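Local coordinates for PaxB (Photorhabdus luminescens, PDB 6EK4), which probably acts as one component of a two-component alpha-helical pore-forming toxin of the YaxAB type, which perforates target membranes, at residues Q78-D88 / A107-D118; K183-I191 / Y247-L257. All coordinates share one frame; numbering follows the deposited sequence.

Contact 1 of 2, residues Q78-D88 / A107-D118; sequences QDYFLTLTEID and ARSEHIRNLKKD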
loop_
_atom_site.group_PDB
_atom_site.type_symbol
_atom_site.label_atom_id
_atom_site.label_comp_id
_atom_site.label_asym_id
_atom_site.label_seq_id
_atom_site.Cartn_x
_atom_site.Cartn_y
_atom_site.Cartn_z
ATOM N N GLN A 78 16.687 36.438 -29.847
ATOM C CA GLN A 78 16.274 36.997 -31.138
ATOM C C GLN A 78 16.505 38.510 -31.179
ATOM O O GLN A 78 16.467 39.183 -30.146
ATOM C CB GLN A 78 14.800 36.683 -31.427
ATOM C CG GLN A 78 14.470 35.198 -31.561
ATOM C CD GLN A 78 14.802 34.626 -32.928
ATOM O OE1 GLN A 78 15.792 35.004 -33.555
ATOM N NE2 GLN A 78 13.972 33.699 -33.394
ATOM N N ASP A 79 16.739 39.034 -32.381
ATOM C CA ASP A 79 17.075 40.449 -32.565
ATOM C C ASP A 79 15.903 41.397 -32.307
ATOM O O ASP A 79 16.106 42.520 -31.838
ATOM C CB ASP A 79 17.619 40.695 -33.981
ATOM C CG ASP A 79 19.042 40.183 -34.166
ATOM O OD1 ASP A 79 19.555 39.469 -33.277
ATOM O OD2 ASP A 79 19.650 40.502 -35.210
ATOM N N TYR A 80 14.684 40.954 -32.612
ATOM C CA TYR A 80 13.513 41.839 -32.547
ATOM C C TYR A 80 13.152 42.333 -31.140
ATOM O O TYR A 80 12.533 43.386 -31.009
ATOM C CB TYR A 80 12.283 41.211 -33.231
ATOM C CG TYR A 80 11.935 39.799 -32.803
ATOM C CD1 TYR A 80 11.354 39.546 -31.562
ATOM C CD2 TYR A 80 12.162 38.718 -33.652
ATOM C CE1 TYR A 80 11.025 38.258 -31.174
ATOM C CE2 TYR A 80 11.838 37.427 -33.272
ATOM C CZ TYR A 80 11.270 37.201 -32.033
ATOM O OH TYR A 80 10.946 35.918 -31.651
ATOM N N PHE A 81 13.542 41.598 -30.101
ATOM C CA PHE A 81 13.264 42.022 -28.721
ATOM C C PHE A 81 13.904 43.368 -28.376
ATOM O O PHE A 81 13.265 44.221 -27.757
ATOM C CB PHE A 81 13.718 40.959 -27.714
ATOM C CG PHE A 81 12.692 39.893 -27.458
ATOM C CD1 PHE A 81 11.592 40.156 -26.654
ATOM C CD2 PHE A 81 12.822 38.629 -28.019
ATOM C CE1 PHE A 81 10.641 39.181 -26.411
ATOM C CE2 PHE A 81 11.872 37.649 -27.779
ATOM C CZ PHE A 81 10.781 37.925 -26.975
ATOM N N LEU A 82 15.156 43.554 -28.784
ATOM C CA LEU A 82 15.895 44.783 -28.483
ATOM C C LEU A 82 15.571 45.880 -29.498
ATOM O O LEU A 82 15.340 47.030 -29.119
ATOM C CB LEU A 82 17.406 44.512 -28.459
ATOM C CG LEU A 82 18.242 45.309 -27.449
ATOM C CD1 LEU A 82 19.716 44.961 -27.601
ATOM C CD2 LEU A 82 18.035 46.812 -27.582
ATOM N N THR A 83 15.552 45.525 -30.780
ATOM C CA THR A 83 15.370 46.512 -31.849
ATOM C C THR A 83 13.956 47.099 -31.927
ATOM O O THR A 83 13.778 48.190 -32.468
ATOM C CB THR A 83 15.759 45.937 -33.226
ATOM O OG1 THR A 83 15.096 44.686 -33.431
ATOM C CG2 THR A 83 17.265 45.728 -33.313
ATOM N N LEU A 84 12.958 46.391 -31.397
ATOM C CA LEU A 84 11.591 46.928 -31.337
ATOM C C LEU A 84 11.481 48.060 -30.317
ATOM O O LEU A 84 10.776 49.042 -30.555
ATOM C CB LEU A 84 10.564 45.833 -31.023
ATOM C CG LEU A 84 10.129 44.939 -32.190
ATOM C CD1 LEU A 84 9.308 43.763 -31.679
ATOM C CD2 LEU A 84 9.346 45.727 -33.229
ATOM N N THR A 85 12.168 47.920 -29.182
ATOM C CA THR A 85 12.274 49.007 -28.204
ATOM C C THR A 85 13.026 50.199 -28.800
ATOM O O THR A 85 12.652 51.349 -28.570
ATOM C CB THR A 85 12.979 48.563 -26.898
ATOM O OG1 THR A 85 13.822 47.434 -27.157
ATOM C CG2 THR A 85 11.966 48.189 -25.818
ATOM N N GLU A 86 14.077 49.916 -29.567
ATOM C CA GLU A 86 14.850 50.960 -30.244
ATOM C C GLU A 86 14.051 51.636 -31.363
ATOM O O GLU A 86 14.232 52.828 -31.621
ATOM C CB GLU A 86 16.160 50.390 -30.796
ATOM C CG GLU A 86 17.147 49.971 -29.714
ATOM C CD GLU A 86 18.430 49.374 -30.267
ATOM O OE1 GLU A 86 18.451 48.962 -31.447
ATOM O OE2 GLU A 86 19.424 49.311 -29.513
ATOM N N ILE A 87 13.177 50.878 -32.026
ATOM C CA ILE A 87 12.278 51.439 -33.039
ATOM C C ILE A 87 11.244 52.350 -32.380
ATOM O O ILE A 87 11.110 53.512 -32.758
ATOM C CB ILE A 87 11.574 50.336 -33.867
ATOM C CG1 ILE A 87 12.529 49.785 -34.931
ATOM C CG2 ILE A 87 10.315 50.870 -34.548
ATOM C CD1 ILE A 87 12.099 48.460 -35.527
ATOM N N ASP A 88 10.530 51.818 -31.391
ATOM C CA ASP A 88 9.439 52.546 -30.732
ATOM C C ASP A 88 9.902 53.802 -29.991
ATOM O O ASP A 88 9.154 54.775 -29.902
ATOM C CB ASP A 88 8.685 51.628 -29.760
ATOM C CG ASP A 88 7.927 50.512 -30.467
ATOM O OD1 ASP A 88 7.727 50.593 -31.698
ATOM O OD2 ASP A 88 7.525 49.547 -29.782
ATOM N N ALA A 107 9.311 48.009 -40.872
ATOM C CA ALA A 107 10.354 47.200 -40.242
ATOM C C ALA A 107 9.845 46.525 -38.970
ATOM O O ALA A 107 10.175 45.367 -38.709
ATOM C CB ALA A 107 11.573 48.055 -39.930
ATOM N N ARG A 108 9.046 47.244 -38.184
ATOM C CA ARG A 108 8.494 46.694 -36.941
ATOM C C ARG A 108 7.374 45.692 -37.245
ATOM O O ARG A 108 7.149 44.756 -36.476
ATOM C CB ARG A 108 8.020 47.809 -35.987
ATOM C CG ARG A 108 6.514 47.946 -35.797
ATOM C CD ARG A 108 6.180 49.092 -34.851
ATOM N NE ARG A 108 4.928 48.861 -34.123
ATOM C CZ ARG A 108 4.819 48.233 -32.949
ATOM N NH1 ARG A 108 5.888 47.744 -32.324
ATOM N NH2 ARG A 108 3.621 48.087 -32.394
ATOM N N SER A 109 6.677 45.894 -38.365
ATOM C CA SER A 109 5.678 44.935 -38.841
ATOM C C SER A 109 6.328 43.616 -39.258
ATOM O O SER A 109 5.723 42.553 -39.124
ATOM C CB SER A 109 4.882 45.514 -40.012
ATOM O OG SER A 109 4.038 46.565 -39.578
ATOM N N GLU A 110 7.556 43.694 -39.766
ATOM C CA GLU A 110 8.333 42.505 -40.114
ATOM C C GLU A 110 8.759 41.762 -38.847
ATOM O O GLU A 110 8.640 40.539 -38.766
ATOM C CB GLU A 110 9.573 42.896 -40.926
ATOM C CG GLU A 110 10.226 41.741 -41.672
ATOM C CD GLU A 110 9.597 41.478 -43.030
ATOM O OE1 GLU A 110 9.199 40.323 -43.288
ATOM O OE2 GLU A 110 9.502 42.425 -43.842
ATOM N N HIS A 111 9.258 42.515 -37.869
ATOM C CA HIS A 111 9.678 41.964 -36.579
ATOM C C HIS A 111 8.516 41.309 -35.832
ATOM O O HIS A 111 8.668 40.223 -35.273
ATOM C CB HIS A 111 10.285 43.066 -35.706
ATOM C CG HIS A 111 11.696 43.423 -36.063
ATOM N ND1 HIS A 111 12.208 43.284 -37.335
ATOM C CD2 HIS A 111 12.696 43.939 -35.311
ATOM C CE1 HIS A 111 13.467 43.684 -37.347
ATOM N NE2 HIS A 111 13.788 44.087 -36.131
ATOM N N ILE A 112 7.366 41.979 -35.824
ATOM C CA ILE A 112 6.167 41.473 -35.150
ATOM C C ILE A 112 5.652 40.177 -35.785
ATOM O O ILE A 112 5.177 39.286 -35.079
ATOM C CB ILE A 112 5.052 42.548 -35.108
ATOM C CG1 ILE A 112 5.371 43.572 -34.015
ATOM C CG2 ILE A 112 3.680 41.933 -34.850
ATOM C CD1 ILE A 112 4.473 44.789 -34.018
ATOM N N ARG A 113 5.753 40.072 -37.108
ATOM C CA ARG A 113 5.306 38.871 -37.819
ATOM C C ARG A 113 6.178 37.663 -37.460
ATOM O O ARG A 113 5.681 36.539 -37.369
ATOM C CB ARG A 113 5.310 39.102 -39.335
ATOM C CG ARG A 113 4.215 38.353 -40.085
ATOM C CD ARG A 113 4.170 38.746 -41.554
ATOM N NE ARG A 113 4.012 40.190 -41.735
ATOM C CZ ARG A 113 4.074 40.821 -42.907
ATOM N NH1 ARG A 113 4.279 40.146 -44.036
ATOM N NH2 ARG A 113 3.922 42.140 -42.952
ATOM N N ASN A 114 7.472 37.906 -37.257
ATOM C CA ASN A 114 8.400 36.872 -36.792
ATOM C C ASN A 114 8.193 36.540 -35.316
ATOM O O ASN A 114 8.362 35.390 -34.905
ATOM C CB ASN A 114 9.851 37.311 -37.012
ATOM C CG ASN A 114 10.194 37.491 -38.479
ATOM O OD1 ASN A 114 9.678 36.781 -39.343
ATOM N ND2 ASN A 114 11.077 38.441 -38.765
ATOM N N LEU A 115 7.840 37.551 -34.524
ATOM C CA LEU A 115 7.572 37.366 -33.098
ATOM C C LEU A 115 6.324 36.510 -32.891
ATOM O O LEU A 115 6.339 35.576 -32.088
ATOM C CB LEU A 115 7.421 38.721 -32.398
ATOM C CG LEU A 115 7.356 38.718 -30.863
ATOM C CD1 LEU A 115 7.902 40.024 -30.297
ATOM C CD2 LEU A 115 5.945 38.463 -30.343
ATOM N N LYS A 116 5.252 36.829 -33.615
ATOM C CA LYS A 116 4.020 36.034 -33.576
ATOM C C LYS A 116 4.282 34.588 -33.998
ATOM O O LYS A 116 3.777 33.655 -33.377
ATOM C CB LYS A 116 2.945 36.637 -34.489
ATOM C CG LYS A 116 2.299 37.914 -33.972
ATOM C CD LYS A 116 1.353 38.495 -35.015
ATOM C CE LYS A 116 0.774 39.836 -34.590
ATOM N NZ LYS A 116 -0.344 39.702 -33.616
ATOM N N LYS A 117 5.076 34.416 -35.053
ATOM C CA LYS A 117 5.382 33.091 -35.597
ATOM C C LYS A 117 6.173 32.225 -34.610
ATOM O O LYS A 117 5.938 31.019 -34.516
ATOM C CB LYS A 117 6.153 33.221 -36.913
ATOM C CG LYS A 117 6.214 31.943 -37.736
ATOM C CD LYS A 117 7.202 32.062 -38.887
ATOM C CE LYS A 117 8.639 31.872 -38.418
ATOM N NZ LYS A 117 9.617 32.058 -39.527
ATOM N N ASP A 118 7.107 32.840 -33.889
ATOM C CA ASP A 118 7.881 32.136 -32.861
ATOM C C ASP A 118 7.018 31.795 -31.646
ATOM O O ASP A 118 7.068 30.672 -31.144
ATOM C CB ASP A 118 9.090 32.970 -32.415
ATOM C CG ASP A 118 10.202 33.007 -33.453
ATOM O OD1 ASP A 118 10.071 32.362 -34.516
ATOM O OD2 ASP A 118 11.218 33.687 -33.200
#
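Tyr80 CG sits between the backbone N and the carbonyl carbon (chi1 51°), which carries the ring across to helix 101-141 and into a hole formed by His111, Asn114, Leu115 and Asp118. Tyr80 OH donates to Asp118 OD2 at 2.7 Å, meeting that oxygen on its anti side and 27° out of the carboxylate plane. Leu115 CB lies over one face of the phenol, a CH-pi contact at 4.2 Å from the ring centroid, while Gln78 CB lies over the opposite face, toward the rim. Gln78, its chain bent at chi2 (-81°), also brings NE2 to within 2.8 Å of Asp118 OD2, a weak bond.

Further along this antiparallel pair, Leu84 CD2 packs on Arg108 CB at 3.7 Å and on His111 CB, and the imidazole presents its edge to Thr83. Asp88 OD1 forms a salt bridge with Arg108 NH1 at 3.4 Å, and Ile112 CD1 lies over one guanidinium face. Gln326, at the start of helix 326-348, touches Leu84 and Asp88.

Two donors on Asp118 OD2 would favour a charged carboxylate and help fix the phenol, whereas the Asp88-Arg108 pair, with no N-H aimed at the oxygen, probably constrains orientation less.

Contact 2 of 2, residues K183-I191 / Y247-L257; sequences KIIESQDVI and YIELADARAKL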
loop_
_atom_site.group_PDB
_atom_site.type_symbol
_atom_site.label_atom_id
_atom_site.label_comp_id
_atom_site.label_asym_id
_atom_site.label_seq_id
_atom_site.Cartn_x
_atom_site.Cartn_y
_atom_site.Cartn_z
ATOM N N LYS A 183 -3.791 -35.455 35.211
ATOM C CA LYS A 183 -4.378 -35.951 36.459
ATOM C C LYS A 183 -4.378 -37.480 36.470
ATOM O O LYS A 183 -4.084 -38.103 37.491
ATOM C CB LYS A 183 -5.810 -35.432 36.631
ATOM C CG LYS A 183 -5.944 -33.913 36.658
ATOM C CD LYS A 183 -6.068 -33.330 38.055
ATOM C CE LYS A 183 -6.418 -31.851 37.975
ATOM N NZ LYS A 183 -6.447 -31.181 39.305
ATOM N N ILE A 184 -4.710 -38.074 35.325
ATOM C CA ILE A 184 -4.690 -39.528 35.158
ATOM C C ILE A 184 -3.258 -40.069 35.202
ATOM O O ILE A 184 -3.015 -41.147 35.742
ATOM C CB ILE A 184 -5.386 -39.951 33.841
ATOM C CG1 ILE A 184 -6.886 -39.642 33.924
ATOM C CG2 ILE A 184 -5.168 -41.434 33.554
ATOM C CD1 ILE A 184 -7.641 -39.865 32.631
ATOM N N ILE A 185 -2.315 -39.320 34.636
ATOM C CA ILE A 185 -0.903 -39.709 34.667
ATOM C C ILE A 185 -0.378 -39.747 36.106
ATOM O O ILE A 185 0.369 -40.655 36.469
ATOM C CB ILE A 185 -0.034 -38.780 33.785
ATOM C CG1 ILE A 185 -0.355 -39.020 32.305
ATOM C CG2 ILE A 185 1.453 -39.018 34.033
ATOM C CD1 ILE A 185 0.109 -37.916 31.377
ATOM N N GLU A 186 -0.776 -38.767 36.917
ATOM C CA GLU A 186 -0.389 -38.729 38.331
ATOM C C GLU A 186 -0.990 -39.898 39.114
ATOM O O GLU A 186 -0.354 -40.420 40.027
ATOM C CB GLU A 186 -0.801 -37.400 38.976
ATOM C CG GLU A 186 -0.027 -36.187 38.476
ATOM C CD GLU A 186 1.309 -35.992 39.175
ATOM O OE1 GLU A 186 1.693 -34.825 39.405
ATOM O OE2 GLU A 186 1.981 -36.997 39.491
ATOM N N SER A 187 -2.209 -40.297 38.754
ATOM C CA SER A 187 -2.855 -41.464 39.363
ATOM C C SER A 187 -2.083 -42.741 39.068
ATOM O O SER A 187 -1.862 -43.558 39.959
ATOM C CB SER A 187 -4.294 -41.616 38.865
ATOM O OG SER A 187 -5.128 -40.628 39.433
ATOM N N GLN A 188 -1.684 -42.913 37.811
ATOM C CA GLN A 188 -0.892 -44.070 37.407
ATOM C C GLN A 188 0.454 -44.111 38.129
ATOM O O GLN A 188 0.901 -45.177 38.548
ATOM C CB GLN A 188 -0.681 -44.070 35.890
ATOM C CG GLN A 188 -1.937 -44.410 35.102
ATOM C CD GLN A 188 -1.737 -44.326 33.600
ATOM O OE1 GLN A 188 -1.072 -43.418 33.096
ATOM N NE2 GLN A 188 -2.325 -45.272 32.872
ATOM N N ASP A 189 1.088 -42.950 38.283
ATOM C CA ASP A 189 2.390 -42.863 38.949
ATOM C C ASP A 189 2.332 -43.349 40.399
ATOM O O ASP A 189 3.193 -44.117 40.823
ATOM C CB ASP A 189 2.948 -41.433 38.892
ATOM C CG ASP A 189 3.428 -41.040 37.495
ATOM O OD1 ASP A 189 3.420 -41.897 36.584
ATOM O OD2 ASP A 189 3.817 -39.866 37.311
ATOM N N VAL A 190 1.322 -42.912 41.150
ATOM C CA VAL A 190 1.159 -43.359 42.543
ATOM C C VAL A 190 0.745 -44.836 42.630
ATOM O O VAL A 190 1.090 -45.521 43.594
ATOM C CB VAL A 190 0.175 -42.473 43.352
ATOM C CG1 VAL A 190 0.698 -41.047 43.440
ATOM C CG2 VAL A 190 -1.231 -42.490 42.763
ATOM N N ILE A 191 0.012 -45.315 41.626
ATOM C CA ILE A 191 -0.328 -46.737 41.518
ATOM C C ILE A 191 0.931 -47.554 41.224
ATOM O O ILE A 191 1.173 -48.582 41.856
ATOM C CB ILE A 191 -1.392 -46.984 40.421
ATOM C CG1 ILE A 191 -2.749 -46.439 40.877
ATOM C CG2 ILE A 191 -1.517 -48.469 40.095
ATOM C CD1 ILE A 191 -3.748 -46.243 39.756
ATOM N N TYR A 247 -7.615 -50.833 36.267
ATOM C CA TYR A 247 -6.350 -50.187 35.902
ATOM C C TYR A 247 -6.231 -50.040 34.387
ATOM O O TYR A 247 -5.817 -48.991 33.894
ATOM C CB TYR A 247 -5.152 -50.968 36.450
ATOM C CG TYR A 247 -5.164 -51.129 37.954
ATOM C CD1 TYR A 247 -4.937 -50.041 38.794
ATOM C CD2 TYR A 247 -5.400 -52.368 38.537
ATOM C CE1 TYR A 247 -4.950 -50.186 40.171
ATOM C CE2 TYR A 247 -5.416 -52.522 39.912
ATOM C CZ TYR A 247 -5.191 -51.430 40.725
ATOM O OH TYR A 247 -5.205 -51.587 42.091
ATOM N N ILE A 248 -6.597 -51.092 33.657
ATOM C CA ILE A 248 -6.606 -51.050 32.189
ATOM C C ILE A 248 -7.585 -50.005 31.645
ATOM O O ILE A 248 -7.352 -49.428 30.582
ATOM C CB ILE A 248 -6.917 -52.434 31.560
ATOM C CG1 ILE A 248 -8.319 -52.937 31.949
ATOM C CG2 ILE A 248 -5.852 -53.450 31.951
ATOM C CD1 ILE A 248 -9.381 -52.709 30.891
ATOM N N GLU A 249 -8.674 -49.768 32.374
ATOM C CA GLU A 249 -9.655 -48.748 31.996
ATOM C C GLU A 249 -9.103 -47.335 32.216
ATOM O O GLU A 249 -9.453 -46.408 31.487
ATOM C CB GLU A 249 -10.966 -48.951 32.765
ATOM C CG GLU A 249 -11.715 -50.214 32.357
ATOM C CD GLU A 249 -12.918 -50.517 33.234
ATOM O OE1 GLU A 249 -13.399 -49.607 33.943
ATOM O OE2 GLU A 249 -13.391 -51.674 33.210
ATOM N N LEU A 250 -8.237 -47.181 33.215
ATOM C CA LEU A 250 -7.550 -45.911 33.460
ATOM C C LEU A 250 -6.630 -45.563 32.285
ATOM O O LEU A 250 -6.601 -44.419 31.830
ATOM C CB LEU A 250 -6.742 -45.980 34.762
ATOM C CG LEU A 250 -6.155 -44.674 35.302
ATOM C CD1 LEU A 250 -7.255 -43.719 35.737
ATOM C CD2 LEU A 250 -5.209 -44.957 36.458
ATOM N N ALA A 251 -5.887 -46.557 31.802
ATOM C CA ALA A 251 -5.017 -46.393 30.634
ATOM C C ALA A 251 -5.833 -46.198 29.355
ATOM O O ALA A 251 -5.438 -45.439 28.468
ATOM C CB ALA A 251 -4.096 -47.595 30.489
ATOM N N ASP A 252 -6.964 -46.893 29.267
ATOM C CA ASP A 252 -7.897 -46.740 28.150
ATOM C C ASP A 252 -8.493 -45.328 28.115
ATOM O O ASP A 252 -8.698 -44.764 27.040
ATOM C CB ASP A 252 -9.015 -47.787 28.255
ATOM C CG ASP A 252 -9.993 -47.731 27.089
ATOM O OD1 ASP A 252 -9.559 -47.467 25.946
ATOM O OD2 ASP A 252 -11.199 -47.964 27.319
ATOM N N ALA A 253 -8.767 -44.767 29.292
ATOM C CA ALA A 253 -9.296 -43.405 29.405
ATOM C C ALA A 253 -8.279 -42.358 28.950
ATOM O O ALA A 253 -8.645 -41.359 28.327
ATOM C CB ALA A 253 -9.732 -43.124 30.836
ATOM N N ARG A 254 -7.008 -42.587 29.274
ATOM C CA ARG A 254 -5.924 -41.711 28.832
ATOM C C ARG A 254 -5.745 -41.776 27.315
ATOM O O ARG A 254 -5.490 -40.757 26.674
ATOM C CB ARG A 254 -4.609 -42.086 29.533
ATOM C CG ARG A 254 -3.391 -41.318 29.038
ATOM C CD ARG A 254 -2.123 -41.739 29.761
ATOM N NE ARG A 254 -0.922 -41.386 29.003
ATOM C CZ ARG A 254 0.325 -41.662 29.385
ATOM N NH1 ARG A 254 0.562 -42.296 30.531
ATOM N NH2 ARG A 254 1.344 -41.299 28.617
ATOM N N ALA A 255 -5.874 -42.977 26.752
ATOM C CA ALA A 255 -5.697 -43.188 25.314
ATOM C C ALA A 255 -6.691 -42.380 24.478
ATOM O O ALA A 255 -6.351 -41.917 23.391
ATOM C CB ALA A 255 -5.809 -44.668 24.978
ATOM N N LYS A 256 -7.911 -42.216 24.989
ATOM C CA LYS A 256 -8.930 -41.404 24.317
ATOM C C LYS A 256 -8.598 -39.911 24.368
ATOM O O LYS A 256 -8.858 -39.184 23.408
ATOM C CB LYS A 256 -10.316 -41.654 24.922
ATOM C CG LYS A 256 -10.923 -42.990 24.528
ATOM C CD LYS A 256 -12.373 -43.097 24.974
ATOM C CE LYS A 256 -12.995 -44.411 24.529
ATOM N NZ LYS A 256 -14.381 -44.575 25.052
ATOM N N LEU A 257 -8.033 -39.462 25.487
ATOM C CA LEU A 257 -7.599 -38.066 25.632
ATOM C C LEU A 257 -6.415 -37.745 24.721
ATOM O O LEU A 257 -6.407 -36.706 24.062
ATOM C CB LEU A 257 -7.254 -37.742 27.093
ATOM C CG LEU A 257 -8.346 -37.078 27.943
ATOM C CD1 LEU A 257 -9.738 -37.622 27.649
ATOM C CD2 LEU A 257 -8.013 -37.228 29.420
HETATM O O HOH W 1 -3.310 -47.668 34.633
#
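Leu250 and Ile184 slide past each other in opposite directions, each a knob in the other helix's hole: Leu250 among Ile184, Ser187, Gln188 and Ile191, Ile184 among Leu250, Ala253, Arg254 and Leu257. With CG anti to the backbone N (chi1 -170°), the isobutyl group of Leu250 is turned so that its branches part: Leu250 CD1 packs against Ile184 CG2 at 3.8 Å, while CD2 meets Ile191 CD1 tip to tip and lies 3.6 Å from Gln188 CG.

Such reciprocal knobs-into-holes packing is consistent with an antiparallel coiled-coil-like pairing, here between the end of helix 149-193 and the start of helix 247-321, whose short segments run at 152° to one another. Helix 217-237 covers the pair, touching Ile191, Ala253 and Leu257, and Ser187 OG bonds to Ala226 O.

The extended chains of Gln188 and Arg254 cross at about a right angle. Arg254 NH1 donates to Gln188 OE1 at 3.2 Å, within both the carbonyl and guanidinium planes although these are 65° apart. Ile185 CG1 lies over one face of the same guanidinium, offset toward its rim. At the other end of the amide, Gln188 NE2 gives a hydrogen bond to a water, which donates in turn to Tyr247 O at 2.9 Å.

The two contacts lie on opposite sides of the chain's centre, each about 55 Å from it and about 110 Å apart between their own centres. Both join antiparallel helices at similar spacing, but no helix is common to them; helix 101-141 of contact 1 is followed in the chain by helix 149-193 of contact 2. Contact 1 is partly buried, and polar links at both ends flank a substantial apolar middle. Contact 2 is the more buried, although it covers less area, 492 against 587 Å², and relies on interlocking aliphatic side chains; across it the arginine meets an amide, while a weak, long ion pair to Asp258 lies within its own helix.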